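Local coordinates for haloalkane dehalogenase (Mycobacterium rhodesiae, PDB 4MJ3), which catalyses, as a haloalkane dehalogenase (EC 3.8.1.5) of the alpha/beta hydrolase family, the hydrolytic cleavage of carbon-halogen bonds in haloalkanes, at residues 48-53 against 115-120; 142-147 against 292-297; 243-248 against 271-276. All coordinates share one frame; numbering follows the deposited sequence.

Overall arrangement
All three contacts involve the central, mainly parallel sheet of the alpha/beta hydrolase fold. Interaction 1 pairs strands 48-52 and 117-121; interaction 2 sets the next strand, 140-145, against the C-terminal helix 282-300; interaction 3 joins the end of the outermost strand, 242-244, to the loop before that helix. Centres of interactions 1 and 2 lie about 10 Å apart, those of 2 and 3 about 8 Å, and those of 1 and 3 about 17 Å. Interaction 1 closes before 2 opens, whereas 3 is nested inside the loop that 2 closes. Together they step across the sheet from its middle to its edge strand; family members carry catalytic residues on loops following such strands.

Interaction 1: residues 48-53 against 115-120; sequences VVLLLH and ADVTLV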
loop_
_atom_site.group_PDB
_atom_site.type_symbol
_atom_site.label_atom_id
_atom_site.label_comp_id
_atom_site.label_asym_id
_atom_site.label_seq_id
_atom_site.Cartn_x
_atom_site.Cartn_y
_atom_site.Cartn_z
ATOM N N VAL A 48 -4.139 -2.039 16.532
ATOM C CA VAL A 48 -3.503 -2.447 15.293
ATOM C C VAL A 48 -3.408 -1.268 14.339
ATOM O O VAL A 48 -4.413 -0.611 14.054
ATOM C CB VAL A 48 -4.283 -3.582 14.611
ATOM C CG1 VAL A 48 -3.740 -3.857 13.208
ATOM C CG2 VAL A 48 -4.262 -4.844 15.461
ATOM N N VAL A 49 -2.211 -1.059 13.799
ATOM C CA VAL A 49 -2.003 -0.135 12.690
ATOM C C VAL A 49 -1.563 -0.988 11.506
ATOM O O VAL A 49 -0.506 -1.624 11.558
ATOM C CB VAL A 49 -0.930 0.895 13.026
ATOM C CG1 VAL A 49 -0.724 1.858 11.860
ATOM C CG2 VAL A 49 -1.304 1.630 14.313
ATOM N N LEU A 50 -2.382 -1.019 10.471
ATOM C CA LEU A 50 -2.108 -1.837 9.287
ATOM C C LEU A 50 -1.491 -0.978 8.218
ATOM O O LEU A 50 -2.110 -0.015 7.748
ATOM C CB LEU A 50 -3.397 -2.484 8.778
ATOM C CG LEU A 50 -3.255 -3.330 7.520
ATOM C CD1 LEU A 50 -2.330 -4.513 7.734
ATOM C CD2 LEU A 50 -4.640 -3.796 7.121
ATOM N N LEU A 51 -0.274 -1.340 7.808
ATOM C CA LEU A 51 0.533 -0.548 6.898
ATOM C C LEU A 51 0.584 -1.212 5.535
ATOM O O LEU A 51 1.174 -2.279 5.389
ATOM C CB LEU A 51 1.960 -0.427 7.444
ATOM C CG LEU A 51 2.089 0.108 8.876
ATOM C CD1 LEU A 51 3.480 -0.146 9.431
ATOM C CD2 LEU A 51 1.750 1.581 8.932
ATOM N N LEU A 52 -0.056 -0.595 4.546
ATOM C CA LEU A 52 -0.125 -1.182 3.214
ATOM C C LEU A 52 0.681 -0.392 2.201
ATOM O O LEU A 52 0.529 0.828 2.078
ATOM C CB LEU A 52 -1.583 -1.313 2.748
ATOM C CG LEU A 52 -2.499 -2.177 3.627
ATOM C CD1 LEU A 52 -3.854 -2.368 2.938
ATOM C CD2 LEU A 52 -1.879 -3.523 3.972
ATOM N N HIS A 53 1.561 -1.105 1.509
ATOM C CA HIS A 53 2.420 -0.548 0.484
ATOM C C HIS A 53 1.761 -0.755 -0.865
ATOM O O HIS A 53 0.787 -1.501 -1.001
ATOM C CB HIS A 53 3.758 -1.274 0.494
ATOM C CG HIS A 53 3.701 -2.619 -0.154
ATOM N ND1 HIS A 53 3.851 -2.793 -1.507
ATOM C CD2 HIS A 53 3.404 -3.840 0.349
ATOM C CE1 HIS A 53 3.697 -4.067 -1.807
ATOM N NE2 HIS A 53 3.433 -4.723 -0.700
ATOM N N ALA A 115 -8.464 -6.947 14.011
ATOM C CA ALA A 115 -9.718 -6.276 14.371
ATOM C C ALA A 115 -9.481 -4.801 14.673
ATOM O O ALA A 115 -8.395 -4.433 15.113
ATOM C CB ALA A 115 -10.338 -6.955 15.597
ATOM N N ASP A 116 -10.518 -3.980 14.483
ATOM C CA ASP A 116 -10.506 -2.575 14.888
ATOM C C ASP A 116 -9.233 -1.892 14.392
ATOM O O ASP A 116 -8.483 -1.267 15.143
ATOM C CB ASP A 116 -10.652 -2.452 16.410
ATOM C CG ASP A 116 -11.958 -3.027 16.909
ATOM O OD1 ASP A 116 -13.017 -2.679 16.343
ATOM O OD2 ASP A 116 -11.935 -3.843 17.853
ATOM N N VAL A 117 -9.034 -1.999 13.087
ATOM C CA VAL A 117 -7.788 -1.640 12.442
ATOM C C VAL A 117 -7.677 -0.147 12.141
ATOM O O VAL A 117 -8.651 0.466 11.701
ATOM C CB VAL A 117 -7.682 -2.427 11.110
ATOM C CG1 VAL A 117 -6.516 -1.966 10.282
ATOM C CG2 VAL A 117 -7.596 -3.908 11.415
ATOM N N THR A 118 -6.486 0.416 12.368
ATOM C CA THR A 118 -6.130 1.738 11.845
ATOM C C THR A 118 -5.312 1.530 10.568
ATOM O O THR A 118 -4.150 1.127 10.609
ATOM C CB THR A 118 -5.380 2.584 12.883
ATOM O OG1 THR A 118 -6.260 2.850 13.984
ATOM C CG2 THR A 118 -4.915 3.919 12.295
ATOM N N LEU A 119 -5.960 1.767 9.431
ATOM C CA LEU A 119 -5.304 1.599 8.144
ATOM C C LEU A 119 -4.425 2.796 7.842
ATOM O O LEU A 119 -4.867 3.946 7.931
ATOM C CB LEU A 119 -6.347 1.440 7.047
ATOM C CG LEU A 119 -5.830 1.338 5.613
ATOM C CD1 LEU A 119 -4.984 0.091 5.422
ATOM C CD2 LEU A 119 -7.012 1.326 4.646
ATOM N N VAL A 120 -3.190 2.523 7.436
ATOM C CA VAL A 120 -2.324 3.550 6.866
ATOM C C VAL A 120 -1.967 3.066 5.461
ATOM O O VAL A 120 -1.418 1.974 5.287
ATOM C CB VAL A 120 -1.056 3.735 7.675
ATOM C CG1 VAL A 120 -0.139 4.753 7.002
ATOM C CG2 VAL A 120 -1.402 4.136 9.111
HETATM O O HOH W 1 -6.406 0.675 15.509
HETATM O O HOH W 2 -6.931 -2.832 17.043
#
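Val48 and Thr118 begin a run of four backbone hydrogen bonds that pairs strands 48-52 and 117-121 in parallel. Thr118 N donates to Val48 O (2.9 Å), Leu50 N to Thr118 O, Val120 N to Leu50 O (2.8 Å) and Leu52 N to Val120 O; the bond from Val120 N, at 175°, is almost straight. Leu50 thus uses both its N-H and its carbonyl, one toward Thr118 and one toward Val120, straddling Leu119. Val48 O has a second partner in a water 2.8 Å away, which also reaches Asp116 O and Thr118 OG1. The threonine hydroxyl stands beside its own backbone N (chi1 -65°), where it meets this water and the guanidinium of Arg142 on the neighbouring strand. A second water joins Val48 N to Ala115 O.

Packing follows on both faces of the sheet. On one, Val49 CG1 touches Val120 CG2 at 3.6 Å, and Leu51 lies alongside Val120, pointing the same way, with CD2 3.8 Å from Val120 CB; helix 66-71 packs against Val49 and Leu51. On the other, Val117 CG1 presses on Leu50 CB (3.5 Å), while Leu52 and Leu119 cross at about a right angle, their CD1 methyls 3.7 Å apart. Phe140 flanks Val117 and Leu119.

Aliphatic side chains therefore pack on both faces of the paired backbones in the middle of the alpha/beta hydrolase sheet; the two waters join the segments at the end where strand 48-52 starts, while toward Leu52 the pairing continues by direct backbone bonds and aliphatic contacts.

Interaction 2: residues 142-147 against 292-297; sequences RVVAAN and EAVVTF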
loop_
_atom_site.group_PDB
_atom_site.type_symbol
_atom_site.label_atom_id
_atom_site.label_comp_id
_atom_site.label_asym_id
_atom_site.label_seq_id
_atom_site.Cartn_x
_atom_site.Cartn_y
_atom_site.Cartn_z
ATOM N N ARG A 142 -10.141 3.391 12.166
ATOM C CA ARG A 142 -9.649 4.687 11.656
ATOM C C ARG A 142 -8.905 4.459 10.347
ATOM O O ARG A 142 -8.462 3.338 10.070
ATOM C CB ARG A 142 -8.681 5.345 12.619
ATOM C CG ARG A 142 -9.090 5.330 14.085
ATOM C CD ARG A 142 -8.032 5.979 14.924
ATOM N NE ARG A 142 -8.260 5.783 16.347
ATOM C CZ ARG A 142 -7.884 4.708 17.046
ATOM N NH1 ARG A 142 -7.267 3.661 16.480
ATOM N NH2 ARG A 142 -8.173 4.654 18.336
ATOM N N VAL A 143 -8.764 5.528 9.562
ATOM C CA VAL A 143 -8.051 5.459 8.280
ATOM C C VAL A 143 -7.129 6.669 8.116
ATOM O O VAL A 143 -7.538 7.805 8.386
ATOM C CB VAL A 143 -9.042 5.408 7.098
ATOM C CG1 VAL A 143 -8.278 5.397 5.786
ATOM C CG2 VAL A 143 -9.961 4.199 7.218
ATOM N N VAL A 144 -5.887 6.408 7.719
ATOM C CA VAL A 144 -4.933 7.436 7.307
ATOM C C VAL A 144 -4.627 7.196 5.833
ATOM O O VAL A 144 -4.144 6.126 5.460
ATOM C CB VAL A 144 -3.630 7.362 8.122
ATOM C CG1 VAL A 144 -2.661 8.444 7.655
ATOM C CG2 VAL A 144 -3.947 7.495 9.587
ATOM N N ALA A 145 -4.931 8.184 5.001
ATOM C CA ALA A 145 -4.625 8.126 3.575
ATOM C C ALA A 145 -3.469 9.055 3.283
ATOM O O ALA A 145 -3.514 10.240 3.626
ATOM C CB ALA A 145 -5.843 8.531 2.759
ATOM N N ALA A 146 -2.451 8.541 2.617
ATOM C CA ALA A 146 -1.269 9.318 2.267
ATOM C C ALA A 146 -0.828 9.010 0.849
ATOM O O ALA A 146 -0.351 7.906 0.567
ATOM C CB ALA A 146 -0.139 9.000 3.236
ATOM N N ASN A 147 -0.958 9.995 -0.040
ATOM C CA ASN A 147 -0.520 9.849 -1.427
ATOM C C ASN A 147 -1.155 8.627 -2.059
ATOM O O ASN A 147 -0.468 7.681 -2.498
ATOM C CB ASN A 147 1.004 9.802 -1.529
ATOM C CG ASN A 147 1.661 11.102 -1.100
ATOM O OD1 ASN A 147 0.990 12.102 -0.845
ATOM N ND2 ASN A 147 2.989 11.088 -1.058
ATOM N N GLU A 292 4.678 9.789 13.392
ATOM C CA GLU A 292 4.285 10.687 14.481
ATOM C C GLU A 292 2.872 11.252 14.262
ATOM O O GLU A 292 2.084 11.323 15.208
ATOM C CB GLU A 292 5.300 11.822 14.683
ATOM C CG GLU A 292 6.662 11.369 15.259
ATOM C CD GLU A 292 6.613 10.926 16.718
ATOM O OE1 GLU A 292 5.514 10.921 17.317
ATOM O OE2 GLU A 292 7.681 10.578 17.284
ATOM N N ALA A 293 2.545 11.611 13.027
ATOM C CA ALA A 293 1.190 12.069 12.696
ATOM C C ALA A 293 0.152 10.970 12.961
ATOM O O ALA A 293 -0.927 11.255 13.474
ATOM C CB ALA A 293 1.108 12.547 11.259
ATOM N N VAL A 294 0.487 9.715 12.636
ATOM C CA VAL A 294 -0.414 8.595 12.906
ATOM C C VAL A 294 -0.639 8.394 14.411
ATOM O O VAL A 294 -1.774 8.218 14.841
ATOM C CB VAL A 294 0.106 7.283 12.269
ATOM C CG1 VAL A 294 -0.729 6.107 12.734
ATOM C CG2 VAL A 294 0.096 7.399 10.751
ATOM N N VAL A 295 0.433 8.487 15.200
ATOM C CA VAL A 295 0.333 8.322 16.646
ATOM C C VAL A 295 -0.567 9.420 17.215
ATOM O O VAL A 295 -1.474 9.140 17.985
ATOM C CB VAL A 295 1.701 8.355 17.341
ATOM C CG1 VAL A 295 1.525 8.379 18.852
ATOM C CG2 VAL A 295 2.530 7.154 16.919
ATOM N N THR A 296 -0.324 10.657 16.803
ATOM C CA THR A 296 -1.120 11.798 17.273
ATOM C C THR A 296 -2.612 11.606 16.970
ATOM O O THR A 296 -3.469 11.836 17.832
ATOM C CB THR A 296 -0.586 13.102 16.646
ATOM O OG1 THR A 296 0.715 13.365 17.173
ATOM C CG2 THR A 296 -1.507 14.298 16.927
ATOM N N PHE A 297 -2.893 11.157 15.746
ATOM C CA PHE A 297 -4.258 10.883 15.273
ATOM C C PHE A 297 -4.953 9.754 16.036
ATOM O O PHE A 297 -6.113 9.884 16.414
ATOM C CB PHE A 297 -4.172 10.582 13.777
ATOM C CG PHE A 297 -5.425 10.044 13.156
ATOM C CD1 PHE A 297 -6.550 10.832 13.004
ATOM C CD2 PHE A 297 -5.431 8.769 12.622
ATOM C CE1 PHE A 297 -7.684 10.332 12.374
ATOM C CE2 PHE A 297 -6.555 8.259 11.969
ATOM C CZ PHE A 297 -7.675 9.038 11.849
#
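The Phe297 ring meets three consecutive residues of strand 140-145, all approaching it obliquely along its CD2-CE2-CZ side. Val144 CG2 sits 3.6 Å from CD2 of Phe297, Arg142 CB lies 3.7 Å from Phe297 CE2, and the backbone oxygen of Val143 comes to 3.7 Å from Phe297 CZ. The other flat group, the Arg142 guanidinium, is turned 74° from the ring plane and does not stack on it. Instead the aliphatic part of the arginine runs past the phenylalanine in the opposite direction, with Arg142 CD 4.0 Å from Phe297 CE2, and carries the charge beyond the ring. There NH2 forms a salt bridge with Glu47 and a hydrogen bond to Asn301 O, with Thr118 as the partner of NH1. Glu47 probably balances the charge of this buried arginine, and the three partners together would hold the direction of its end.

This is the packing of a C-terminal helix on the central sheet of an alpha/beta hydrolase. Helix 282-300 runs roughly antiparallel to the strand, at 154°, with the axes of the short segments 10.1 Å apart at closest approach. That separation is bridged by side chains, chiefly the phenylalanine, which with CG anti to the backbone N (chi1 170°) reaches out from the helix to the strand.

One turn earlier on the helix, Val294 meets the same valine methyl more lightly, CG2 of Val294 lying 4.2 Å from CG2 of Val144. Val144 slides past Phe297 in the opposite sense, its CG2 serving both helix residues. On the helix, Val294 also touches Leu69 of helix 66-71, and the Phe297 ring reaches Leu243 of the edge strand and Gln270 of a loop.

Interaction 3: residues 243-248 against 271-276; sequences LSAFSD and SHVTIA
His272 turns its imidazole against the backbone of Ser244, and ND1 accepts the hydrogen of Ser244 N at 3.0 Å, with 169° at the hydrogen. The donor lies 19° out of the ring plane, with Leu243 CA also at the ring edge. Because ND1 accepts and NE2 bonds Ala267 O, the ring is probably neutral with its proton on NE2. Next along the segment, Val273 N donates to Ser244 O.

Beyond it, Ala245 CB meets Val273 CG2 at 3.7 Å, and Leu243 reaches back with CD1 3.3 Å from Ser271 O. A water links Ser244 OG, Phe246 N and Val273 O, bridging the two segments; Ser244 OG also bonds Glu257 of helix 256-263. Direct pairing resumes where Ile275 N donates to Phe246 O (2.8 Å), and Ser247 forms a single bridge with Ile275. Ile275 CG1 lies 3.8 Å from Ala245 O, a buried carbonyl with no polar partner in the model. At the far end Asp248 N makes a weak bond to Ile275 O. The Asp248 carboxylate, its CG between the backbone N and the carbonyl carbon, comes up to the other segment, OD2 3.4 Å from Ala276 CA, and binds Gly277 N.

The two segments run 24° apart in direction, consistent with an irregular last strand of the alpha/beta hydrolase sheet. Strand 242-244 is bonded on its other side to strand 140-145. Phe246 leaves the contact and touches Glu257 and Leu260 of helix 256-263, whereas Ala245 and Ile275 rest against helix 282-300.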
loop_
_atom_site.group_PDB
_atom_site.type_symbol
_atom_site.label_atom_id
_atom_site.label_comp_id
_atom_site.label_asym_id
_atom_site.label_seq_id
_atom_site.Cartn_x
_atom_site.Cartn_y
_atom_site.Cartn_z
ATOM N N LEU A 243 -7.945 10.556 8.370
ATOM C CA LEU A 243 -6.885 11.547 8.319
ATOM C C LEU A 243 -6.255 11.598 6.940
ATOM O O LEU A 243 -5.886 10.560 6.368
ATOM C CB LEU A 243 -5.779 11.215 9.332
ATOM C CG LEU A 243 -4.669 12.277 9.459
ATOM C CD1 LEU A 243 -5.184 13.490 10.220
ATOM C CD2 LEU A 243 -3.435 11.724 10.143
ATOM N N SER A 244 -6.166 12.804 6.403
ATOM C CA SER A 244 -5.421 13.063 5.185
ATOM C C SER A 244 -4.018 13.475 5.599
ATOM O O SER A 244 -3.859 14.477 6.288
ATOM C CB SER A 244 -6.094 14.181 4.381
ATOM O OG SER A 244 -5.376 14.431 3.191
ATOM N N ALA A 245 -3.020 12.709 5.155
ATOM C CA ALA A 245 -1.614 12.944 5.431
ATOM C C ALA A 245 -0.766 12.755 4.172
ATOM O O ALA A 245 0.246 12.043 4.170
ATOM C CB ALA A 245 -1.146 12.021 6.550
ATOM N N PHE A 246 -1.175 13.439 3.103
ATOM C CA PHE A 246 -0.434 13.476 1.852
ATOM C C PHE A 246 0.814 14.355 2.008
ATOM O O PHE A 246 0.893 15.215 2.907
ATOM C CB PHE A 246 -1.296 14.052 0.714
ATOM C CG PHE A 246 -2.371 13.139 0.203
ATOM C CD1 PHE A 246 -3.272 12.494 1.063
ATOM C CD2 PHE A 246 -2.521 12.946 -1.174
ATOM C CE1 PHE A 246 -4.287 11.693 0.554
ATOM C CE2 PHE A 246 -3.556 12.154 -1.692
ATOM C CZ PHE A 246 -4.421 11.507 -0.829
ATOM N N SER A 247 1.808 14.133 1.151
ATOM C CA SER A 247 2.994 14.973 1.110
ATOM C C SER A 247 2.830 16.106 0.119
ATOM O O SER A 247 1.821 16.181 -0.604
ATOM C CB SER A 247 4.233 14.130 0.769
ATOM O OG SER A 247 4.175 13.681 -0.575
ATOM N N ASP A 248 3.820 16.996 0.080
ATOM C CA ASP A 248 3.727 18.206 -0.733
ATOM C C ASP A 248 4.380 18.130 -2.108
ATOM O O ASP A 248 4.291 19.087 -2.874
ATOM C CB ASP A 248 4.281 19.415 0.052
ATOM C CG ASP A 248 5.733 19.276 0.431
ATOM O OD1 ASP A 248 6.385 18.260 0.116
ATOM O OD2 ASP A 248 6.252 20.204 1.107
ATOM N N SER A 271 -7.547 16.796 12.219
ATOM C CA SER A 271 -6.444 17.703 11.967
ATOM C C SER A 271 -5.528 17.196 10.881
ATOM O O SER A 271 -4.475 16.621 11.161
ATOM C CB SER A 271 -5.658 17.945 13.254
ATOM O OG SER A 271 -6.450 18.710 14.145
ATOM N N HIS A 272 -5.930 17.444 9.635
ATOM C CA HIS A 272 -5.209 16.933 8.488
ATOM C C HIS A 272 -3.866 17.622 8.408
ATOM O O HIS A 272 -3.692 18.754 8.864
ATOM C CB HIS A 272 -6.007 17.108 7.210
ATOM C CG HIS A 272 -7.397 16.563 7.306
ATOM N ND1 HIS A 272 -7.651 15.215 7.408
ATOM C CD2 HIS A 272 -8.596 17.182 7.401
ATOM C CE1 HIS A 272 -8.951 15.024 7.553
ATOM N NE2 HIS A 272 -9.547 16.204 7.562
ATOM N N VAL A 273 -2.905 16.899 7.874
ATOM C CA VAL A 273 -1.550 17.390 7.778
ATOM C C VAL A 273 -1.044 17.262 6.353
ATOM O O VAL A 273 -1.515 16.430 5.592
ATOM C CB VAL A 273 -0.630 16.612 8.757
ATOM C CG1 VAL A 273 -1.077 16.825 10.203
ATOM C CG2 VAL A 273 -0.620 15.125 8.471
ATOM N N THR A 274 -0.103 18.125 5.998
ATOM C CA THR A 274 0.673 17.960 4.782
ATOM C C THR A 274 2.086 17.628 5.229
ATOM O O THR A 274 2.691 18.392 5.992
ATOM C CB THR A 274 0.655 19.221 3.915
ATOM O OG1 THR A 274 -0.696 19.527 3.542
ATOM C CG2 THR A 274 1.461 18.996 2.650
ATOM N N ILE A 275 2.596 16.474 4.805
ATOM C CA ILE A 275 3.944 16.043 5.168
ATOM C C ILE A 275 4.915 16.794 4.254
ATOM O O ILE A 275 4.979 16.540 3.044
ATOM C CB ILE A 275 4.122 14.517 5.028
ATOM C CG1 ILE A 275 3.123 13.758 5.908
ATOM C CG2 ILE A 275 5.561 14.094 5.339
ATOM C CD1 ILE A 275 3.257 14.037 7.390
ATOM N N ALA A 276 5.653 17.738 4.837
ATOM C CA ALA A 276 6.529 18.625 4.086
ATOM C C ALA A 276 7.817 17.931 3.677
ATOM O O ALA A 276 8.352 17.127 4.421
ATOM C CB ALA A 276 6.866 19.867 4.915
HETATM O O HOH W 3 -2.969 15.777 3.420
#